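Local structure of UDP-N-acetylglucosamine 4,6-dehydratase (Vibrio fischeri, 3PVZ) at residues K62-D67 and G111-V116; E102-I107 and I149-D154; V125-E128 and F132-M135; V172-A177 and Q377-M382. The protein probably acts as a lyase that removes water from UDP-N-acetylglucosamine, and binds nicotinamide-adenine-dinucleotide in a Rossmann-type domain. All coordinates share one frame; numbering follows the deposited sequence.

Contact 1: K62-D67 and G111-V116; sequences KLHVVD and GQYDYV. With NA (sodium ion), chain H; NAD (nicotinamide-adenine-dinucleotide), chain E.
Lys62 and Tyr113 come within 8.0 Å of each other, CA to CA, although strand 37-41 lies between strands 62-66 and 115-118; Tyr113 is in the loop leading into the latter. The sheet belongs to the Rossmann fold, and side chains of strand 62-66 bridge the gap, reaching a side chain and a backbone carbonyl. Lys62 is fully extended, with CG anti to its backbone N (chi1 -172°). The Lys62 and Tyr113 side chains cross at about a right angle, and NZ lies 4.3 Å from the centroid of the Tyr113 ring in an off-centre cation-pi contact. NZ also donates to Gln112 O at 2.9 Å and forms a salt bridge with Asp110. Lys62 CE covers one face of the His64 imidazole, near its rim. His64 ND1 and Tyr113 OH share a 2.7 Å hydrogen bond near the planes of both rings, which stand at 74°. At the far end of strand 62-66, Asp67 holds the adenosine ribose, as in many NAD-binding Rossmann folds. Its OD1 accepts from NAD O2B at 2.7 Å and its OD2 from NAD O3B at 2.6 Å. In segment 111-116, Gln112 OE1 binds a sodium ion at 2.2 Å, with waters 1 and 2 as further ligands.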
# COMPACT_ATOMS: atom_id res chain seq x y z
N LYS A 62 20.61 -14.10 6.74
CA LYS A 62 20.06 -13.49 5.53
C LYS A 62 18.60 -13.16 5.83
O LYS A 62 17.86 -14.00 6.34
CB LYS A 62 20.17 -14.44 4.33
CG LYS A 62 19.78 -13.77 3.01
CD LYS A 62 19.92 -14.68 1.85
CE LYS A 62 19.60 -13.98 0.51
NZ LYS A 62 19.56 -15.02 -0.57
N LEU A 63 18.24 -11.89 5.56
CA LEU A 63 16.91 -11.40 5.67
C LEU A 63 16.57 -10.38 4.59
O LEU A 63 17.07 -9.25 4.57
CB LEU A 63 16.67 -10.88 7.08
CG LEU A 63 15.39 -10.07 7.34
CD1 LEU A 63 14.23 -10.99 7.05
CD2 LEU A 63 15.28 -9.44 8.75
N HIS A 64 15.71 -10.80 3.68
CA HIS A 64 15.28 -9.99 2.57
C HIS A 64 13.81 -9.68 2.73
O HIS A 64 13.02 -10.57 2.97
CB HIS A 64 15.50 -10.68 1.25
CG HIS A 64 16.92 -10.70 0.80
ND1 HIS A 64 17.30 -11.13 -0.46
CD2 HIS A 64 18.07 -10.33 1.43
CE1 HIS A 64 18.62 -11.02 -0.59
NE2 HIS A 64 19.10 -10.56 0.56
N VAL A 65 13.48 -8.37 2.67
CA VAL A 65 12.11 -7.89 2.84
C VAL A 65 11.58 -7.36 1.50
O VAL A 65 12.24 -6.58 0.84
CB VAL A 65 12.06 -6.75 3.90
CG1 VAL A 65 10.64 -6.46 4.30
CG2 VAL A 65 12.93 -7.14 5.14
N VAL A 66 10.39 -7.75 1.10
CA VAL A 66 9.78 -7.31 -0.17
C VAL A 66 8.37 -6.78 0.01
O VAL A 66 7.54 -7.42 0.61
CB VAL A 66 9.73 -8.47 -1.12
CG1 VAL A 66 9.07 -8.06 -2.52
CG2 VAL A 66 11.16 -9.01 -1.36
N ASP A 67 8.06 -5.59 -0.51
CA ASP A 67 6.73 -5.02 -0.34
C ASP A 67 6.58 -3.91 -1.34
O ASP A 67 7.56 -3.27 -1.71
CB ASP A 67 6.59 -4.43 1.08
CG ASP A 67 5.17 -4.19 1.47
OD1 ASP A 67 4.51 -3.25 0.93
OD2 ASP A 67 4.74 -4.92 2.40
N GLY A 111 16.73 -16.07 -5.04
CA GLY A 111 15.75 -17.04 -4.53
C GLY A 111 16.18 -18.07 -3.49
O GLY A 111 15.44 -18.93 -3.10
N GLN A 112 17.39 -17.97 -3.01
CA GLN A 112 17.96 -18.94 -2.08
C GLN A 112 17.65 -18.55 -0.66
O GLN A 112 18.33 -17.65 -0.10
CB GLN A 112 19.49 -18.89 -2.30
CG GLN A 112 19.92 -19.56 -3.57
CD GLN A 112 19.80 -21.06 -3.45
OE1 GLN A 112 20.48 -21.70 -2.62
NE2 GLN A 112 18.95 -21.63 -4.21
N TYR A 113 16.61 -19.19 -0.09
CA TYR A 113 16.10 -18.91 1.26
C TYR A 113 15.78 -20.22 1.94
O TYR A 113 15.53 -21.19 1.29
CB TYR A 113 14.85 -18.04 1.25
CG TYR A 113 15.08 -16.74 0.56
CD1 TYR A 113 15.68 -15.67 1.20
CD2 TYR A 113 14.66 -16.53 -0.73
CE1 TYR A 113 15.90 -14.48 0.54
CE2 TYR A 113 14.87 -15.33 -1.38
CZ TYR A 113 15.48 -14.31 -0.75
OH TYR A 113 15.68 -13.11 -1.44
N ASP A 114 15.83 -20.25 3.27
CA ASP A 114 15.43 -21.44 4.02
C ASP A 114 13.96 -21.31 4.40
O ASP A 114 13.19 -22.29 4.29
CB ASP A 114 16.31 -21.62 5.24
CG ASP A 114 17.76 -21.79 4.87
OD1 ASP A 114 18.04 -22.80 4.20
OD2 ASP A 114 18.62 -20.90 5.24
N TYR A 115 13.56 -20.08 4.74
CA TYR A 115 12.23 -19.81 5.23
C TYR A 115 11.66 -18.63 4.46
O TYR A 115 12.29 -17.56 4.36
CB TYR A 115 12.25 -19.47 6.72
CG TYR A 115 12.72 -20.57 7.68
CD1 TYR A 115 11.85 -21.52 8.13
CD2 TYR A 115 14.03 -20.56 8.20
CE1 TYR A 115 12.26 -22.52 9.01
CE2 TYR A 115 14.44 -21.51 9.05
CZ TYR A 115 13.55 -22.50 9.46
OH TYR A 115 13.95 -23.49 10.30
N VAL A 116 10.47 -18.84 3.91
CA VAL A 116 9.78 -17.81 3.14
C VAL A 116 8.47 -17.51 3.86
O VAL A 116 7.71 -18.42 4.12
CB VAL A 116 9.56 -18.25 1.68
CG1 VAL A 116 8.78 -17.15 0.92
CG2 VAL A 116 10.94 -18.57 1.02
NA NA H . 20.92 -23.84 -2.09
PA NAD E . -1.32 -4.98 5.84
O1A NAD E . -2.24 -4.24 4.93
O2A NAD E . -0.75 -4.05 6.86
O5B NAD E . 0.02 -5.41 5.10
C5B NAD E . -0.15 -6.17 3.89
C4B NAD E . 1.16 -5.90 3.14
O4B NAD E . 1.23 -6.59 1.91
C3B NAD E . 1.30 -4.37 2.83
O3B NAD E . 2.53 -3.87 3.30
C2B NAD E . 1.19 -4.33 1.29
O2B NAD E . 1.82 -3.21 0.68
C1B NAD E . 1.82 -5.71 0.98
N9A NAD E . 1.46 -6.16 -0.35
C8A NAD E . 0.22 -6.29 -0.86
N7A NAD E . 0.26 -6.66 -2.10
C5A NAD E . 1.58 -6.87 -2.40
C6A NAD E . 2.26 -7.26 -3.55
N6A NAD E . 1.50 -7.61 -4.65
N1A NAD E . 3.59 -7.33 -3.55
C2A NAD E . 4.28 -7.00 -2.47
N3A NAD E . 3.68 -6.60 -1.38
C4A NAD E . 2.36 -6.53 -1.31
O3 NAD E . -2.11 -6.24 6.46
PN NAD E . -1.63 -6.85 7.89
O1N NAD E . -2.47 -6.26 9.02
O2N NAD E . -0.19 -6.86 8.23
O5D NAD E . -2.28 -8.36 7.75
C5D NAD E . -1.47 -9.21 6.96
C4D NAD E . -2.15 -10.58 6.82
O4D NAD E . -2.69 -11.00 8.11
C3D NAD E . -3.37 -10.47 5.87
O3D NAD E . -3.67 -11.70 5.19
C2D NAD E . -4.54 -10.23 6.85
O2D NAD E . -5.80 -10.63 6.30
C1D NAD E . -4.14 -11.13 8.02
N1N NAD E . -4.81 -10.77 9.27
C2N NAD E . -4.60 -9.55 9.78
C3N NAD E . -5.19 -9.16 10.96
C7N NAD E . -4.99 -7.81 11.52
O7N NAD E . -5.63 -7.53 12.53
N7N NAD E . -4.19 -6.89 10.95
C4N NAD E . -6.04 -10.06 11.64
C5N NAD E . -6.22 -11.32 11.10
C6N NAD E . -5.60 -11.65 9.89
O HOH W 1 19.23 -24.36 -3.48
O HOH W 2 19.11 -23.93 -0.58

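Contact 2: E102-I107 and I149-D154; sequences EYDAFI and IQQSID
Gln151 reaches from helix 131-154 to three residues of helix 101-109: Tyr103, Asp104 and Ile107. Its CG lies anti to the carbonyl carbon (chi1 -63°) and the chain stays extended beyond it, which carries the amide across the gap. NE2 donates to Asp104 OD1 at 3.2 Å. The bond is somewhat bent, with an N-H...O angle of 144°. The acceptor lies in the amide plane of Gln151, but the donor comes from above the carboxylate plane, and the two flat groups are turned 81° apart. Asp104 OD1 also takes a salt bridge from Lys147, one turn before Gln151, which probably helps keep the carboxylate ionised.

These helices run nearly parallel, and the axes of segments 102-107 and 149-154 approach to 11.8 Å. They flank strand 115-118 in the chain and cover the same side of the Rossmann sheet. Helix 101-109 also meets the second subunit, where Glu102 packs on Phe132 of that chain.

The other end of the amide lies beside Tyr103. Gln151 OE1 sits at the edge of the phenol ring, 3.4 Å from Tyr103 CE2 and near the ring plane. Water 3 links the same two side chains. It donates to Gln151 OE1 at 2.8 Å and lies 2.6 Å from Tyr103 OH, in the ring plane. Ile107 crosses the glutamine chain at about a right angle. Its CG2 makes an apolar contact with Gln151 CB at 3.9 Å, and its CG1 lies beside the amide oxygen, 3.8 Å from Gln151 OE1.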
# COMPACT_ATOMS: atom_id res chain seq x y z
N GLU A 102 9.69 -7.97 -12.46
CA GLU A 102 10.78 -7.55 -11.63
C GLU A 102 11.01 -8.54 -10.49
O GLU A 102 12.14 -8.92 -10.21
CB GLU A 102 10.49 -6.17 -11.06
CG GLU A 102 10.57 -5.08 -12.07
CD GLU A 102 9.28 -4.75 -12.79
OE1 GLU A 102 8.31 -5.47 -12.76
OE2 GLU A 102 9.24 -3.69 -13.43
N TYR A 103 9.94 -8.91 -9.80
CA TYR A 103 10.00 -9.85 -8.70
C TYR A 103 10.47 -11.23 -9.23
O TYR A 103 11.23 -11.94 -8.59
CB TYR A 103 8.61 -9.92 -7.98
CG TYR A 103 8.64 -10.93 -6.90
CD1 TYR A 103 9.11 -10.59 -5.65
CD2 TYR A 103 8.33 -12.26 -7.12
CE1 TYR A 103 9.22 -11.50 -4.67
CE2 TYR A 103 8.45 -13.19 -6.11
CZ TYR A 103 8.88 -12.80 -4.89
OH TYR A 103 9.07 -13.64 -3.80
N ASP A 104 10.04 -11.61 -10.40
CA ASP A 104 10.40 -12.95 -10.93
C ASP A 104 11.89 -12.98 -11.32
O ASP A 104 12.56 -14.03 -11.19
CB ASP A 104 9.54 -13.28 -12.12
CG ASP A 104 8.11 -13.70 -11.70
OD1 ASP A 104 7.83 -13.90 -10.49
OD2 ASP A 104 7.28 -13.88 -12.61
N ALA A 105 12.39 -11.84 -11.76
CA ALA A 105 13.80 -11.70 -12.12
C ALA A 105 14.64 -11.65 -10.82
O ALA A 105 15.73 -12.19 -10.81
CB ALA A 105 14.05 -10.44 -13.00
N PHE A 106 14.09 -11.09 -9.75
CA PHE A 106 14.74 -11.11 -8.41
C PHE A 106 14.86 -12.54 -7.92
O PHE A 106 15.89 -12.91 -7.43
CB PHE A 106 13.94 -10.19 -7.48
CG PHE A 106 14.11 -10.42 -6.01
CD1 PHE A 106 15.13 -9.83 -5.33
CD2 PHE A 106 13.16 -11.08 -5.27
CE1 PHE A 106 15.24 -9.97 -3.94
CE2 PHE A 106 13.28 -11.21 -3.86
CZ PHE A 106 14.33 -10.69 -3.23
N ILE A 107 13.83 -13.35 -8.09
CA ILE A 107 13.88 -14.76 -7.69
C ILE A 107 14.79 -15.56 -8.59
O ILE A 107 15.54 -16.34 -8.13
CB ILE A 107 12.50 -15.39 -7.69
CG1 ILE A 107 11.67 -14.68 -6.61
CG2 ILE A 107 12.56 -16.97 -7.49
CD1 ILE A 107 12.08 -14.96 -5.18
N ILE A 149 5.10 -19.94 -3.49
CA ILE A 149 5.34 -21.30 -2.98
C ILE A 149 6.11 -22.17 -4.01
O ILE A 149 7.10 -22.84 -3.65
CB ILE A 149 4.04 -22.04 -2.55
CG1 ILE A 149 3.34 -21.26 -1.43
CG2 ILE A 149 4.39 -23.44 -2.00
CD1 ILE A 149 1.93 -21.72 -1.16
N GLN A 150 5.69 -22.14 -5.27
CA GLN A 150 6.37 -22.93 -6.32
C GLN A 150 7.83 -22.48 -6.48
O GLN A 150 8.74 -23.30 -6.56
CB GLN A 150 5.61 -22.86 -7.67
CG GLN A 150 6.26 -23.72 -8.75
CD GLN A 150 6.07 -25.22 -8.45
OE1 GLN A 150 4.98 -25.63 -8.19
NE2 GLN A 150 7.15 -26.00 -8.44
N GLN A 151 8.07 -21.15 -6.39
CA GLN A 151 9.41 -20.64 -6.49
C GLN A 151 10.22 -21.08 -5.26
O GLN A 151 11.44 -21.25 -5.34
CB GLN A 151 9.37 -19.12 -6.61
CG GLN A 151 8.69 -18.65 -7.84
CD GLN A 151 8.54 -17.16 -7.86
OE1 GLN A 151 8.35 -16.53 -6.82
NE2 GLN A 151 8.61 -16.59 -9.03
N SER A 152 9.58 -21.21 -4.12
CA SER A 152 10.25 -21.69 -2.94
C SER A 152 10.62 -23.21 -3.05
O SER A 152 11.74 -23.60 -2.65
CB SER A 152 9.37 -21.44 -1.71
OG SER A 152 9.12 -20.05 -1.52
N ILE A 153 9.71 -24.04 -3.57
CA ILE A 153 10.02 -25.46 -3.85
C ILE A 153 11.19 -25.56 -4.81
O ILE A 153 12.12 -26.29 -4.57
CB ILE A 153 8.85 -26.18 -4.49
CG1 ILE A 153 7.66 -26.24 -3.51
CG2 ILE A 153 9.23 -27.61 -4.94
CD1 ILE A 153 6.33 -26.11 -4.19
N ASP A 154 11.17 -24.77 -5.88
CA ASP A 154 12.22 -24.79 -6.90
C ASP A 154 13.61 -24.45 -6.35
O ASP A 154 14.62 -24.95 -6.84
CB ASP A 154 11.86 -23.86 -8.08
CG ASP A 154 10.62 -24.35 -8.87
OD1 ASP A 154 10.16 -25.50 -8.67
OD2 ASP A 154 10.09 -23.56 -9.67
O HOH W 3 8.96 -16.18 -4.08

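Contact 3: V125-E128 and F132-M135; sequences VRSE and FTLM
Ser127 and Thr133 make the closest apolar contact here, with Ser127 CB 3.6 Å from Thr133 CG2. The Thr133 torsion (chi1 -48°) sets CG2 anti to the backbone N, where the methyl meets the serine. The same methyl lies 3.4 Å from Ser127 O. Further along, Glu128 CG and Leu134 CD1 meet loosely at 4.2 Å. Here the glutamate takes part through its aliphatic chain.

The contact folds a short 3-10 turn back onto the first turn of helix 131-154. The turn lies in the loop after strand 115-118 of the Rossmann domain. That loop also carries Ala121 and Lys123, which bind NAD.

Among the polar groups, Ser127 O stands 3.4 Å from Leu134 N, but the angle is too poor for a hydrogen bond. The polar side-chain ends have partners outside the two segments. Ser127 OG is hydrogen-bonded to Glu70 of the second subunit, and Thr133 packs against Leu96 of that subunit, so this turn and helix start form part of the dimer contact. Thr133 OG1 is held by Asp130 OD1, while Asp130 OD2 accepts from Phe132 N at the start of the helix, and Glu128 OE2 takes the backbone N-H of Met174.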
# COMPACT_ATOMS: atom_id res chain seq x y z
N VAL A 125 -12.53 -5.86 3.43
CA VAL A 125 -13.77 -6.50 2.98
C VAL A 125 -14.39 -5.74 1.78
O VAL A 125 -14.88 -6.35 0.83
CB VAL A 125 -14.77 -6.62 4.18
CG1 VAL A 125 -16.20 -6.95 3.70
CG2 VAL A 125 -14.25 -7.66 5.14
N ARG A 126 -14.29 -4.42 1.83
CA ARG A 126 -14.80 -3.53 0.79
C ARG A 126 -14.06 -3.66 -0.54
O ARG A 126 -14.51 -3.16 -1.55
CB ARG A 126 -14.70 -2.08 1.29
CG ARG A 126 -13.26 -1.64 1.66
CD ARG A 126 -13.18 -1.05 3.08
NE ARG A 126 -12.58 -1.97 4.05
CZ ARG A 126 -13.26 -2.90 4.73
NH1 ARG A 126 -14.57 -3.01 4.56
NH2 ARG A 126 -12.64 -3.71 5.58
N SER A 127 -12.92 -4.34 -0.53
CA SER A 127 -12.20 -4.57 -1.77
C SER A 127 -13.02 -5.48 -2.70
O SER A 127 -12.63 -5.75 -3.82
CB SER A 127 -10.78 -5.12 -1.51
OG SER A 127 -9.94 -4.08 -0.99
N GLU A 128 -14.17 -5.91 -2.21
CA GLU A 128 -15.20 -6.56 -3.00
C GLU A 128 -16.05 -5.69 -3.90
O GLU A 128 -16.79 -6.24 -4.70
CB GLU A 128 -16.22 -7.16 -2.05
CG GLU A 128 -16.08 -8.58 -1.84
CD GLU A 128 -17.18 -9.07 -0.94
OE1 GLU A 128 -18.37 -8.92 -1.32
OE2 GLU A 128 -16.84 -9.62 0.13
N PHE A 132 -12.80 -5.18 -10.40
CA PHE A 132 -11.39 -4.99 -10.72
C PHE A 132 -10.56 -5.15 -9.46
O PHE A 132 -9.60 -5.90 -9.45
CB PHE A 132 -11.20 -3.65 -11.43
CG PHE A 132 -12.30 -3.35 -12.42
CD1 PHE A 132 -12.48 -4.16 -13.54
CD2 PHE A 132 -13.18 -2.29 -12.21
CE1 PHE A 132 -13.51 -3.90 -14.45
CE2 PHE A 132 -14.20 -2.03 -13.11
CZ PHE A 132 -14.36 -2.83 -14.24
N THR A 133 -10.96 -4.51 -8.38
CA THR A 133 -10.33 -4.73 -7.10
C THR A 133 -10.44 -6.19 -6.64
O THR A 133 -9.49 -6.75 -6.11
CB THR A 133 -10.89 -3.79 -6.02
OG1 THR A 133 -10.92 -2.44 -6.52
CG2 THR A 133 -10.01 -3.82 -4.81
N LEU A 134 -11.58 -6.81 -6.92
CA LEU A 134 -11.83 -8.20 -6.56
C LEU A 134 -10.89 -9.13 -7.29
O LEU A 134 -10.42 -10.11 -6.73
CB LEU A 134 -13.27 -8.55 -6.93
CG LEU A 134 -13.94 -9.85 -6.48
CD1 LEU A 134 -13.76 -10.11 -4.99
CD2 LEU A 134 -15.43 -9.81 -6.83
N MSE A 135 -10.62 -8.85 -8.55
CA MSE A 135 -9.69 -9.67 -9.33
C MSE A 135 -8.30 -9.48 -8.77
O MSE A 135 -7.57 -10.44 -8.64
CB MSE A 135 -9.69 -9.29 -10.81
CG MSE A 135 -8.74 -10.05 -11.69
SE MSE A 135 -9.13 -11.92 -11.70
CE MSE A 135 -10.40 -11.90 -13.20

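Contact 4: V172-A177 and Q377-M382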
# COMPACT_ATOMS: atom_id res chain seq x y z
N VAL A 172 -18.15 -15.59 4.81
CA VAL A 172 -19.40 -14.88 4.61
C VAL A 172 -19.25 -13.75 3.56
O VAL A 172 -20.24 -13.25 3.04
CB VAL A 172 -19.94 -14.34 5.98
CG1 VAL A 172 -20.43 -15.50 6.86
CG2 VAL A 172 -18.87 -13.50 6.74
N ASN A 173 -18.01 -13.40 3.23
CA ASN A 173 -17.70 -12.38 2.22
C ASN A 173 -16.61 -12.89 1.24
O ASN A 173 -16.08 -13.97 1.45
CB ASN A 173 -17.31 -11.09 2.92
CG ASN A 173 -16.18 -11.29 3.91
OD1 ASN A 173 -15.25 -12.06 3.65
ND2 ASN A 173 -16.23 -10.58 5.02
N MSE A 174 -16.31 -12.15 0.17
CA MSE A 174 -15.38 -12.63 -0.88
C MSE A 174 -13.92 -12.68 -0.41
O MSE A 174 -13.12 -13.46 -0.92
CB MSE A 174 -15.47 -11.77 -2.15
CG MSE A 174 -16.87 -11.67 -2.78
SE MSE A 174 -17.40 -13.39 -3.40
CE MSE A 174 -16.36 -13.43 -5.07
N MSE A 175 -13.57 -11.81 0.53
CA MSE A 175 -12.29 -11.83 1.22
C MSE A 175 -11.98 -13.20 1.81
O MSE A 175 -10.97 -13.82 1.50
CB MSE A 175 -12.32 -10.84 2.39
CG MSE A 175 -11.47 -9.69 2.23
SE MSE A 175 -9.68 -10.35 2.32
CE MSE A 175 -9.83 -10.93 4.20
N GLY A 176 -12.89 -13.63 2.68
CA GLY A 176 -12.76 -14.89 3.36
C GLY A 176 -12.83 -16.02 2.38
O GLY A 176 -12.12 -17.00 2.53
N ALA A 177 -13.68 -15.90 1.37
CA ALA A 177 -13.70 -16.92 0.32
C ALA A 177 -12.33 -16.98 -0.40
O ALA A 177 -11.82 -18.07 -0.70
CB ALA A 177 -14.80 -16.67 -0.65
N GLN A 377 -20.04 -16.48 -9.05
CA GLN A 377 -20.51 -17.78 -9.52
C GLN A 377 -19.40 -18.83 -9.50
O GLN A 377 -19.63 -19.97 -9.14
CB GLN A 377 -21.09 -17.67 -10.92
CG GLN A 377 -22.45 -16.98 -10.93
CD GLN A 377 -23.48 -17.71 -10.07
OE1 GLN A 377 -23.70 -18.92 -10.21
NE2 GLN A 377 -24.11 -16.97 -9.16
N LEU A 378 -18.21 -18.44 -9.90
CA LEU A 378 -17.08 -19.32 -9.79
C LEU A 378 -16.80 -19.66 -8.31
O LEU A 378 -16.55 -20.80 -7.97
CB LEU A 378 -15.87 -18.68 -10.46
CG LEU A 378 -14.52 -19.36 -10.34
CD1 LEU A 378 -14.57 -20.70 -11.04
CD2 LEU A 378 -13.51 -18.41 -10.96
N PHE A 379 -16.86 -18.66 -7.44
CA PHE A 379 -16.68 -18.91 -6.01
C PHE A 379 -17.74 -19.88 -5.46
O PHE A 379 -17.44 -20.65 -4.56
CB PHE A 379 -16.70 -17.61 -5.18
CG PHE A 379 -15.38 -16.87 -5.14
CD1 PHE A 379 -14.55 -16.79 -6.25
CD2 PHE A 379 -15.00 -16.21 -4.00
CE1 PHE A 379 -13.36 -16.08 -6.20
CE2 PHE A 379 -13.81 -15.50 -3.95
CZ PHE A 379 -13.00 -15.44 -5.05
N PHE A 380 -18.97 -19.85 -5.97
CA PHE A 380 -19.97 -20.82 -5.51
C PHE A 380 -19.60 -22.26 -5.90
O PHE A 380 -19.84 -23.20 -5.13
CB PHE A 380 -21.38 -20.48 -6.01
CG PHE A 380 -22.00 -19.25 -5.39
CD1 PHE A 380 -21.51 -18.70 -4.21
CD2 PHE A 380 -23.10 -18.63 -6.00
CE1 PHE A 380 -22.10 -17.55 -3.65
CE2 PHE A 380 -23.69 -17.49 -5.44
CZ PHE A 380 -23.19 -16.96 -4.25
N ILE A 381 -19.00 -22.44 -7.07
CA ILE A 381 -18.55 -23.78 -7.49
C ILE A 381 -17.37 -24.21 -6.64
O ILE A 381 -17.31 -25.34 -6.18
CB ILE A 381 -18.25 -23.83 -9.01
CG1 ILE A 381 -19.58 -23.85 -9.79
CG2 ILE A 381 -17.40 -25.05 -9.33
CD1 ILE A 381 -19.49 -23.58 -11.31
N MSE A 382 -16.45 -23.29 -6.37
CA MSE A 382 -15.30 -23.60 -5.55
C MSE A 382 -15.69 -23.98 -4.10
O MSE A 382 -15.12 -24.91 -3.54
CB MSE A 382 -14.32 -22.42 -5.54
CG MSE A 382 -13.76 -22.02 -6.91
SE MSE A 382 -12.90 -23.49 -7.79
CE MSE A 382 -11.30 -23.50 -6.70
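Asn173 OD1 accepts from Gly176 N at 3.0 Å, capping the helix turn that sets Met174 and Ala177 against Phe379. Asn173 is the N-cap of helix 174-189. The bond is nearly straight (N-H...O 168°), and the donor lies almost on the line of the side-chain C=O. This helix belongs to the Rossmann domain and further on carries Lys179, which binds NAD. Phe379 lies on helix 372-382, close to the C-terminal end of the model. The contact therefore ties the last helix back to the core domain.

The side chains that meet are apolar. Met174, a selenomethionine, bends at chi2 and chi3, and this swings CE over one face of the Phe379 ring. CE stands 3.5 Å from the ring centroid, 20° off the normal, in a CH-pi contact offset toward the rim. Its closest ring atom is Phe379 CD2, at 3.3 Å. SE lies obliquely, 4.6 Å from the same centroid, in a Met-aromatic contact. The backbone O of Met174 lies at the edge of the ring, in its plane. Ile138 and Ile181 also touch Phe379, from helices 131-154 and 174-189. One turn after Met174, Ala177 points its CB toward the ring and approaches obliquely, 3.4 Å from Phe379 CD2 and 3.6 Å from Phe379 CE2.

How the contacts relate
From the N terminus, strand 62-66 opens contact 1 and helix 101-109 opens contact 2. Residues 111-116 close contact 1, and 149-154 close contact 2, so the two loops cross. They also touch: Phe106 CZ lies 3.3 Å from Tyr113 OH, and Val66 of strand 62-66 packs on Tyr103 and Phe106, which joins helix 101-109 to the sheet. Contact 3 is a short loop nested inside contact 2, and both use helix 131-154, at opposite ends. Contact 4 comes after the others and closes the longest loop, bringing helix 372-382 to helix 174-189. Contacts 3 and 4 meet where Leu134 CD1 packs on Met174 CB at 3.7 Å. Contacts 2 and 3 both reach the second subunit.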